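Local coordinates for protein putative acyl-CoA thioester hydrolase YbhC (Escherichia coli K-12, PDB 3GRH) that is a putative thioesterase of the bacterial outer membrane, a lipoprotein of the pectinesterase family that neither binds pectin nor shows pectinesterase activity, at residues A73-V78 with Y109-P114; I130-T135 with Q206-E211. All blocks are in the same frame, centred on the assembly; numbering follows the deposited sequence.

Interaction 1 (A73-V78 with Y109-P114)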
loop_
_atom_site.group_PDB
_atom_site.type_symbol
_atom_site.label_atom_id
_atom_site.label_comp_id
_atom_site.label_asym_id
_atom_site.label_seq_id
_atom_site.Cartn_x
_atom_site.Cartn_y
_atom_site.Cartn_z
ATOM N N ALA A 73 8.414 -14.331 -23.280
ATOM C CA ALA A 73 8.653 -13.886 -24.629
ATOM C C ALA A 73 7.351 -13.560 -25.324
ATOM O O ALA A 73 7.288 -12.645 -26.159
ATOM C CB ALA A 73 9.455 -14.936 -25.370
ATOM N N GLN A 74 6.283 -14.255 -24.912
ATOM C CA GLN A 74 4.941 -14.022 -25.412
ATOM C C GLN A 74 3.921 -13.948 -24.285
ATOM O O GLN A 74 3.840 -14.843 -23.462
ATOM C CB GLN A 74 4.503 -15.131 -26.388
ATOM C CG GLN A 74 5.037 -14.907 -27.796
ATOM C CD GLN A 74 4.268 -13.804 -28.515
ATOM O OE1 GLN A 74 3.028 -13.830 -28.597
ATOM N NE2 GLN A 74 4.994 -12.810 -29.007
ATOM N N PRO A 75 3.136 -12.877 -24.227
ATOM C CA PRO A 75 2.121 -12.958 -23.179
ATOM C C PRO A 75 0.949 -13.875 -23.482
ATOM O O PRO A 75 0.735 -14.274 -24.615
ATOM C CB PRO A 75 1.621 -11.531 -23.079
ATOM C CG PRO A 75 1.932 -10.939 -24.433
ATOM C CD PRO A 75 3.131 -11.600 -24.951
ATOM N N ASP A 76 0.204 -14.221 -22.438
ATOM C CA ASP A 76 -0.981 -15.043 -22.590
ATOM C C ASP A 76 -2.136 -14.249 -23.156
ATOM O O ASP A 76 -2.935 -14.809 -23.934
ATOM C CB ASP A 76 -1.380 -15.671 -21.259
ATOM C CG ASP A 76 -0.333 -16.642 -20.750
ATOM O OD1 ASP A 76 -0.240 -17.743 -21.326
ATOM O OD2 ASP A 76 0.407 -16.345 -19.795
ATOM N N PHE A 77 -2.233 -12.999 -22.733
ATOM C CA PHE A 77 -3.286 -12.089 -23.147
ATOM C C PHE A 77 -2.711 -10.708 -23.369
ATOM O O PHE A 77 -1.704 -10.326 -22.782
ATOM C CB PHE A 77 -4.347 -11.992 -22.065
ATOM C CG PHE A 77 -4.937 -13.307 -21.703
ATOM C CD1 PHE A 77 -5.915 -13.850 -22.504
ATOM C CD2 PHE A 77 -4.459 -14.042 -20.641
ATOM C CE1 PHE A 77 -6.461 -15.118 -22.232
ATOM C CE2 PHE A 77 -5.001 -15.274 -20.349
ATOM C CZ PHE A 77 -5.995 -15.812 -21.135
ATOM N N VAL A 78 -3.336 -10.003 -24.330
ATOM C CA VAL A 78 -2.967 -8.638 -24.639
ATOM C C VAL A 78 -4.169 -7.713 -24.632
ATOM O O VAL A 78 -5.093 -7.938 -25.410
ATOM C CB VAL A 78 -2.303 -8.489 -25.988
ATOM C CG1 VAL A 78 -1.862 -7.052 -26.140
ATOM C CG2 VAL A 78 -1.082 -9.428 -26.095
ATOM N N TYR A 109 0.284 -14.227 -17.820
ATOM C CA TYR A 109 0.795 -12.904 -18.083
ATOM C C TYR A 109 -0.123 -12.148 -19.020
ATOM O O TYR A 109 -0.454 -12.655 -20.087
ATOM C CB TYR A 109 2.160 -13.021 -18.736
ATOM C CG TYR A 109 3.206 -13.591 -17.825
ATOM C CD1 TYR A 109 3.997 -12.766 -17.090
ATOM C CD2 TYR A 109 3.428 -14.964 -17.779
ATOM C CE1 TYR A 109 4.943 -13.276 -16.258
ATOM C CE2 TYR A 109 4.430 -15.486 -16.938
ATOM C CZ TYR A 109 5.133 -14.595 -16.169
ATOM O OH TYR A 109 6.170 -14.967 -15.323
ATOM N N ILE A 110 -0.516 -10.946 -18.593
ATOM C CA ILE A 110 -1.415 -10.088 -19.326
ATOM C C ILE A 110 -0.666 -8.819 -19.619
ATOM O O ILE A 110 -0.291 -8.079 -18.723
ATOM C CB ILE A 110 -2.688 -9.763 -18.531
ATOM C CG1 ILE A 110 -3.428 -11.026 -18.215
ATOM C CG2 ILE A 110 -3.588 -8.791 -19.370
ATOM C CD1 ILE A 110 -4.550 -10.880 -17.132
ATOM N N ALA A 111 -0.387 -8.586 -20.886
ATOM C CA ALA A 111 0.280 -7.334 -21.335
ATOM C C ALA A 111 -0.767 -6.301 -21.600
ATOM O O ALA A 111 -1.807 -6.647 -22.159
ATOM C CB ALA A 111 1.129 -7.587 -22.602
ATOM N N VAL A 112 -0.509 -5.056 -21.225
ATOM C CA VAL A 112 -1.448 -3.965 -21.471
ATOM C C VAL A 112 -0.725 -2.884 -22.315
ATOM O O VAL A 112 0.317 -2.370 -21.948
ATOM C CB VAL A 112 -1.983 -3.347 -20.167
ATOM C CG1 VAL A 112 -3.049 -2.330 -20.584
ATOM C CG2 VAL A 112 -2.596 -4.380 -19.220
ATOM N N MET A 113 -1.284 -2.603 -23.498
ATOM C CA MET A 113 -0.735 -1.646 -24.425
ATOM C C MET A 113 -0.988 -0.240 -23.924
ATOM O O MET A 113 -1.932 0.020 -23.202
ATOM C CB MET A 113 -1.375 -1.801 -25.804
ATOM C CG MET A 113 -0.966 -3.067 -26.457
ATOM S SD MET A 113 -1.535 -3.206 -28.113
ATOM C CE MET A 113 -0.692 -1.845 -28.946
ATOM N N PRO A 114 -0.128 0.696 -24.311
ATOM C CA PRO A 114 -0.344 2.083 -23.934
ATOM C C PRO A 114 -1.777 2.555 -24.228
ATOM O O PRO A 114 -2.338 2.252 -25.286
ATOM C CB PRO A 114 0.691 2.820 -24.788
ATOM C CG PRO A 114 1.785 1.833 -24.916
ATOM C CD PRO A 114 1.130 0.501 -25.059
#
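Pro75 lays the CB-CG side of its ring beside the methyl of Ala111, with CG 3.9 Å from Ala111 CB, on the side of Ala111 and Val78 and just ahead of a short parallel pairing between the edge strand 77-79 and strand 108-112. On the opposite face Phe77 meets Ile110: ring atom CD2 touches CG1 of the isoleucine at 4.0 Å, the two side chains passing at a slant. CG of Phe77 (chi1 -57°) and CG1 of Ile110 (chi1 -60°) each lie beside their own backbone N, anti to the carbonyl carbon, and from there the ring edge atom and the isoleucine branch meet. Strand 77-79, helix 92-100 and strand 108-112 form a beta-alpha-beta unit, with the helix covering the face of Phe77 and Ile110. Farther along, Val78 CG1 reaches Met113 CG on the face that carries Ala111.

The polar pattern is densest where the edge strand begins. Tyr109 O accepts two backbone donors, Asp76 N at 2.9 Å with a bent N-H angle (134°) and Phe77 N at 3.2 Å. In return, the amide of Tyr109 donates to Asp76 OD2 at 2.9 Å, a nearly straight bond that uses the anti lone pair of the carboxylate. Ala111 N then donates to Phe77 O at 2.9 Å and sets the parallel register.

The Asp76 carboxylate thus does the work of a strand carbonyl just before regular pairing starts, and its negative charge would be expected to strengthen the bond from the amide.

Interaction 2 (I130-T135 with Q206-E211)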
loop_
_atom_site.group_PDB
_atom_site.type_symbol
_atom_site.label_atom_id
_atom_site.label_comp_id
_atom_site.label_asym_id
_atom_site.label_seq_id
_atom_site.Cartn_x
_atom_site.Cartn_y
_atom_site.Cartn_z
ATOM N N ILE A 130 -1.392 -14.100 -11.287
ATOM C CA ILE A 130 -1.581 -13.269 -12.442
ATOM C C ILE A 130 -0.527 -12.176 -12.460
ATOM O O ILE A 130 -0.316 -11.524 -11.428
ATOM C CB ILE A 130 -2.937 -12.586 -12.395
ATOM C CG1 ILE A 130 -4.033 -13.631 -12.441
ATOM C CG2 ILE A 130 -3.103 -11.642 -13.627
ATOM C CD1 ILE A 130 -4.185 -14.243 -13.770
ATOM N N THR A 131 0.135 -12.004 -13.615
ATOM C CA THR A 131 1.059 -10.852 -13.846
ATOM C C THR A 131 0.446 -9.922 -14.830
ATOM O O THR A 131 0.099 -10.314 -15.908
ATOM C CB THR A 131 2.410 -11.316 -14.325
ATOM O OG1 THR A 131 2.991 -12.193 -13.336
ATOM C CG2 THR A 131 3.341 -10.126 -14.559
ATOM N N LEU A 132 0.287 -8.660 -14.467
ATOM C CA LEU A 132 -0.257 -7.636 -15.365
ATOM C C LEU A 132 0.812 -6.571 -15.544
ATOM O O LEU A 132 1.324 -6.055 -14.552
ATOM C CB LEU A 132 -1.514 -7.031 -14.739
ATOM C CG LEU A 132 -2.229 -5.979 -15.519
ATOM C CD1 LEU A 132 -2.909 -6.574 -16.733
ATOM C CD2 LEU A 132 -3.234 -5.288 -14.614
ATOM N N TYR A 133 1.157 -6.260 -16.782
ATOM C CA TYR A 133 2.231 -5.351 -17.035
ATOM C C TYR A 133 1.965 -4.478 -18.212
ATOM O O TYR A 133 1.344 -4.921 -19.187
ATOM C CB TYR A 133 3.514 -6.116 -17.223
ATOM C CG TYR A 133 3.636 -7.025 -18.407
ATOM C CD1 TYR A 133 4.279 -6.634 -19.576
ATOM C CD2 TYR A 133 3.141 -8.327 -18.342
ATOM C CE1 TYR A 133 4.385 -7.493 -20.610
ATOM C CE2 TYR A 133 3.215 -9.156 -19.395
ATOM C CZ TYR A 133 3.881 -8.763 -20.500
ATOM O OH TYR A 133 4.020 -9.583 -21.588
ATOM N N GLY A 134 2.420 -3.249 -18.079
ATOM C CA GLY A 134 2.352 -2.306 -19.183
ATOM C C GLY A 134 3.459 -2.459 -20.132
ATOM O O GLY A 134 4.588 -2.826 -19.729
ATOM N N THR A 135 3.180 -2.063 -21.364
ATOM C CA THR A 135 4.224 -2.142 -22.427
ATOM C C THR A 135 4.631 -0.783 -22.977
ATOM O O THR A 135 5.355 -0.700 -24.019
ATOM C CB THR A 135 3.801 -3.092 -23.510
ATOM O OG1 THR A 135 2.713 -2.520 -24.227
ATOM C CG2 THR A 135 3.468 -4.471 -22.958
ATOM N N GLN A 206 3.536 -4.475 -12.923
ATOM C CA GLN A 206 4.734 -3.788 -13.376
ATOM C C GLN A 206 4.414 -2.765 -14.467
ATOM O O GLN A 206 3.693 -3.090 -15.407
ATOM C CB GLN A 206 5.744 -4.792 -13.856
ATOM C CG GLN A 206 7.079 -4.160 -14.269
ATOM C CD GLN A 206 8.170 -5.159 -14.440
ATOM O OE1 GLN A 206 8.392 -5.677 -15.595
ATOM N NE2 GLN A 206 8.876 -5.464 -13.368
ATOM N N ASN A 207 5.048 -1.590 -14.424
ATOM C CA ASN A 207 5.088 -0.674 -15.537
ATOM C C ASN A 207 3.730 -0.174 -15.968
ATOM O O ASN A 207 3.367 -0.120 -17.132
ATOM C CB ASN A 207 5.878 -1.206 -16.736
ATOM C CG ASN A 207 6.234 -0.109 -17.710
ATOM O OD1 ASN A 207 6.620 1.025 -17.283
ATOM N ND2 ASN A 207 6.270 -0.446 -18.989
ATOM N N LEU A 208 2.939 0.284 -14.998
ATOM C CA LEU A 208 1.627 0.841 -15.252
ATOM C C LEU A 208 1.238 1.809 -14.154
ATOM O O LEU A 208 1.954 1.950 -13.188
ATOM C CB LEU A 208 0.544 -0.189 -15.416
ATOM C CG LEU A 208 0.492 -1.327 -14.465
ATOM C CD1 LEU A 208 -0.148 -0.897 -13.166
ATOM C CD2 LEU A 208 -0.218 -2.469 -15.054
ATOM N N THR A 209 0.130 2.504 -14.372
ATOM C CA THR A 209 -0.376 3.537 -13.463
ATOM C C THR A 209 -1.753 3.142 -13.068
ATOM O O THR A 209 -2.562 2.805 -13.896
ATOM C CB THR A 209 -0.410 4.941 -14.108
ATOM O OG1 THR A 209 0.966 5.261 -14.408
ATOM C CG2 THR A 209 -0.964 5.994 -13.149
ATOM N N ILE A 210 -2.013 3.237 -11.771
ATOM C CA ILE A 210 -3.380 2.976 -11.230
ATOM C C ILE A 210 -3.796 4.215 -10.439
ATOM O O ILE A 210 -3.048 4.685 -9.621
ATOM C CB ILE A 210 -3.447 1.793 -10.338
ATOM C CG1 ILE A 210 -3.128 0.494 -11.103
ATOM C CG2 ILE A 210 -4.850 1.729 -9.728
ATOM C CD1 ILE A 210 -2.691 -0.691 -10.227
ATOM N N GLU A 211 -4.951 4.796 -10.784
ATOM C CA GLU A 211 -5.348 6.109 -10.226
ATOM C C GLU A 211 -6.829 6.008 -9.843
ATOM O O GLU A 211 -7.649 5.565 -10.624
ATOM C CB GLU A 211 -5.104 7.221 -11.246
ATOM C CG GLU A 211 -5.439 8.600 -10.768
ATOM C CD GLU A 211 -4.914 9.725 -11.622
ATOM O OE1 GLU A 211 -3.688 9.705 -11.911
ATOM O OE2 GLU A 211 -5.703 10.647 -11.931
HETATM O O HOH W 1 6.973 -4.294 -18.179
#
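Gly134 N donates to Gln206 O at 3.0 Å, and Gln206 N returns a bond to Leu132 O at 3.2 Å. Together they form one parallel bridge, with Tyr133 opposite Gln206, between adjacent coils of the beta-helix. The third direct bond comes from a side chain: with CG anti to its backbone N (chi1 -164°), Asn207 brings ND2 to Gly134 O at 3.0 Å, but from above the carbonyl plane, 69° out of it, and not on a lone pair. The stronger partner of this amide is Gly136 O. A water donates to both Gly134 O and Gln206 OE1, adding a second, indirect tie.

Around these bonds the CA of Tyr133 makes a C-H...O contact to Gln206 O at 3.1 Å. The chain turns a corner at Asn207, whose backbone angles are both positive, and beyond it residues 208-211 run at 102° to strand 130-134. Leu208 turns its CD2 back toward Leu132 CG, 4.1 Å away, and the two side chains meet at about a right angle; Leu132 also packs on Ile110 and Val112, while Leu208 rests on Val240.

The Gly134 carbonyl thus receives both an asparagine N-H and a water, and because the Asn207 amide also donates to Gly136 O, one side chain ties the chain end of strand 130-134 to the corner of the next coil.

Interactions 1 and 2 are pairings between coils along one parallel sheet of the beta-helix, their centres 10 Å apart and separated by the pairing of strands 108-112 and 130-134. Probable hydrogen bonds join those two strands directly, from Val112 N to Tyr133 O and from Ile110 N to Thr131 O, each 2.8 Å. Side chains bridge the contacts too: Pro75 CB lies 3.4 Å from Tyr133 OH. The first contact starts the sheet at its edge strand, and the second carries it to the next coil and round a corner. Both lie away from Asp280, the predicted nucleophile, and from Arg340, assigned to substrate binding by similarity; they are packing within the beta-helix.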